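Fiber (Human adenovirus 48, PDB 6FJQ) forms the trimeric knob at the tip of the adenovirus fiber, which probably attaches the virus to its primary receptor on the host cell. Local coordinates at residues L3-T8 with W88-N93. Sequence-based numbering, arbitrary orientation.
Unlike the reference sequence in segment 3-8: Leu3 (reference Arg).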
loop_
_atom_site.group_PDB
_atom_site.type_symbol
_atom_site.label_atom_id
_atom_site.label_comp_id
_atom_site.label_asym_id
_atom_site.label_seq_id
_atom_site.Cartn_x
_atom_site.Cartn_y
_atom_site.Cartn_z
ATOM N N LEU A 3 -10.569 -13.075 12.957
ATOM C CA LEU A 3 -10.463 -12.171 11.840
ATOM C C LEU A 3 -9.066 -12.125 11.217
ATOM O O LEU A 3 -8.884 -11.343 10.311
ATOM C CB LEU A 3 -10.936 -10.757 12.276
ATOM C CG LEU A 3 -12.480 -10.644 12.365
ATOM C CD1 LEU A 3 -12.963 -9.468 13.224
ATOM C CD2 LEU A 3 -13.134 -10.641 10.969
ATOM N N THR A 4 -8.109 -12.948 11.653
ATOM C CA THR A 4 -6.718 -12.877 11.178
ATOM C C THR A 4 -6.285 -14.319 10.928
ATOM O O THR A 4 -6.354 -15.157 11.803
ATOM C CB THR A 4 -5.762 -12.205 12.214
ATOM O OG1 THR A 4 -6.344 -11.002 12.770
ATOM C CG2 THR A 4 -4.432 -11.884 11.573
ATOM N N LEU A 5 -5.887 -14.604 9.715
ATOM C CA LEU A 5 -5.538 -15.947 9.284
ATOM C C LEU A 5 -4.144 -15.787 8.768
ATOM O O LEU A 5 -3.923 -14.959 7.910
ATOM C CB LEU A 5 -6.499 -16.363 8.163
ATOM C CG LEU A 5 -6.293 -17.579 7.271
ATOM C CD1 LEU A 5 -6.604 -18.875 7.969
ATOM C CD2 LEU A 5 -7.207 -17.431 6.100
ATOM N N TRP A 6 -3.205 -16.537 9.306
ATOM C CA TRP A 6 -1.802 -16.240 9.111
ATOM C C TRP A 6 -0.857 -17.445 9.185
ATOM O O TRP A 6 -1.253 -18.586 9.292
ATOM C CB TRP A 6 -1.391 -15.149 10.095
ATOM C CG TRP A 6 -1.237 -15.547 11.529
ATOM C CD1 TRP A 6 -1.663 -16.689 12.122
ATOM C CD2 TRP A 6 -0.658 -14.752 12.560
ATOM N NE1 TRP A 6 -1.410 -16.649 13.474
ATOM C CE2 TRP A 6 -0.790 -15.468 13.765
ATOM C CE3 TRP A 6 -0.039 -13.504 12.581
ATOM C CZ2 TRP A 6 -0.321 -14.981 14.966
ATOM C CZ3 TRP A 6 0.444 -13.024 13.773
ATOM C CH2 TRP A 6 0.306 -13.756 14.951
ATOM N N THR A 7 0.416 -17.145 9.103
ATOM C CA THR A 7 1.466 -18.075 9.135
ATOM C C THR A 7 1.890 -18.150 10.616
ATOM O O THR A 7 2.568 -17.261 11.118
ATOM C CB THR A 7 2.478 -17.405 8.152
ATOM O OG1 THR A 7 3.067 -18.363 7.270
ATOM C CG2 THR A 7 3.486 -16.507 8.843
ATOM N N THR A 8 1.492 -19.217 11.317
ATOM C CA THR A 8 1.726 -19.312 12.787
ATOM C C THR A 8 3.210 -19.063 13.056
ATOM O O THR A 8 4.065 -19.557 12.312
ATOM C CB THR A 8 1.223 -20.638 13.469
ATOM O OG1 THR A 8 1.592 -21.770 12.697
ATOM C CG2 THR A 8 -0.357 -20.636 13.638
ATOM N N TRP A 88 -0.156 -22.999 8.927
ATOM C CA TRP A 88 -1.190 -22.050 8.457
ATOM C C TRP A 88 -2.532 -22.258 9.150
ATOM O O TRP A 88 -3.205 -23.256 8.917
ATOM C CB TRP A 88 -1.347 -22.198 6.963
ATOM C CG TRP A 88 -2.412 -21.417 6.324
ATOM C CD1 TRP A 88 -3.629 -21.879 5.881
ATOM C CD2 TRP A 88 -2.355 -20.051 5.953
ATOM N NE1 TRP A 88 -4.334 -20.867 5.266
ATOM C CE2 TRP A 88 -3.564 -19.731 5.316
ATOM C CE3 TRP A 88 -1.390 -19.042 6.106
ATOM C CZ2 TRP A 88 -3.819 -18.440 4.826
ATOM C CZ3 TRP A 88 -1.666 -17.756 5.614
ATOM C CH2 TRP A 88 -2.853 -17.479 4.987
ATOM N N ASN A 89 -2.911 -21.305 9.998
ATOM C CA ASN A 89 -4.181 -21.351 10.674
ATOM C C ASN A 89 -4.582 -19.942 11.083
ATOM O O ASN A 89 -3.855 -19.033 10.830
ATOM C CB ASN A 89 -4.083 -22.318 11.878
ATOM C CG ASN A 89 -5.412 -23.036 12.184
ATOM O OD1 ASN A 89 -6.261 -23.333 11.303
ATOM N ND2 ASN A 89 -5.595 -23.328 13.449
ATOM N N TYR A 90 -5.772 -19.787 11.654
ATOM C CA TYR A 90 -6.224 -18.572 12.362
ATOM C C TYR A 90 -5.318 -18.242 13.559
ATOM O O TYR A 90 -4.496 -19.042 14.005
ATOM C CB TYR A 90 -7.680 -18.728 12.872
ATOM C CG TYR A 90 -8.761 -18.760 11.804
ATOM C CD1 TYR A 90 -9.266 -17.571 11.261
ATOM C CD2 TYR A 90 -9.312 -19.971 11.346
ATOM C CE1 TYR A 90 -10.249 -17.592 10.275
ATOM C CE2 TYR A 90 -10.301 -19.990 10.350
ATOM C CZ TYR A 90 -10.754 -18.801 9.817
ATOM O OH TYR A 90 -11.704 -18.800 8.843
ATOM N N ARG A 91 -5.486 -17.038 14.078
ATOM C CA ARG A 91 -4.724 -16.551 15.215
ATOM C C ARG A 91 -5.483 -16.985 16.456
ATOM O O ARG A 91 -6.705 -17.008 16.446
ATOM C CB ARG A 91 -4.594 -15.019 15.103
ATOM C CG ARG A 91 -3.764 -14.369 16.207
ATOM C CD ARG A 91 -2.868 -13.200 15.750
ATOM N NE ARG A 91 -2.834 -12.030 16.646
ATOM C CZ ARG A 91 -2.233 -11.945 17.843
ATOM N NH1 ARG A 91 -1.585 -12.959 18.415
ATOM N NH2 ARG A 91 -2.283 -10.802 18.490
ATOM N N SER A 92 -4.772 -17.362 17.513
ATOM C CA SER A 92 -5.351 -17.786 18.811
ATOM C C SER A 92 -6.934 -17.943 18.881
ATOM O O SER A 92 -7.506 -18.647 18.042
ATOM C CB SER A 92 -4.745 -16.923 19.953
ATOM O OG SER A 92 -5.139 -17.404 21.222
ATOM N N ASN A 93 -7.623 -17.306 19.846
ATOM C CA ASN A 93 -9.127 -17.470 20.170
ATOM C C ASN A 93 -9.688 -18.808 20.861
ATOM O O ASN A 93 -9.385 -19.064 22.049
ATOM C CB ASN A 93 -10.031 -16.929 19.016
ATOM C CG ASN A 93 -11.525 -16.903 19.378
ATOM O OD1 ASN A 93 -11.936 -16.671 20.530
ATOM N ND2 ASN A 93 -12.349 -17.173 18.378
#
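With CG of Trp6 set between its own backbone N and carbonyl carbon (chi1 74°) and the chain of Arg91 leaving with CG anti to the backbone N before bending at chi2 and chi3, the arginine methylenes come over one face of the indole, on the Trp6 and Asn89 side of the sheet. CD of Arg91 sits over the six-membered ring as a CH-pi contact, 3.5 Å from its centroid, while the guanidinium is turned 46° from the indole plane; its NE makes a weak hydrogen bond to Ser34 OG of a neighbouring subunit. On the other face Leu5 fits between two rings: its CD1 lies over the centre of the Tyr90 ring, 3° off the normal, and its CG packs 3.6 Å from CZ2 of Trp88, whose side chain crosses it at about a right angle.

Strands 4-7 and 88-90 run antiparallel, Trp6 and Asn89 forming a hydrogen-bonded pair: Trp6 N reaches Asn89 O at 3.0 Å in a nearly straight bond, and Asn89 N returns to Trp6 O. Arg91 N adds a bond to Thr4 O. On its other edge strand 4-7 bonds strand 23-32 through the backbone, Leu5 with Leu29. Three backbone bonds thus tie 88-91 to strand 4-7, aromatic and aliphatic groups fill the Leu5 side, and the guanidinium of Arg91 probably lies at the subunit boundary.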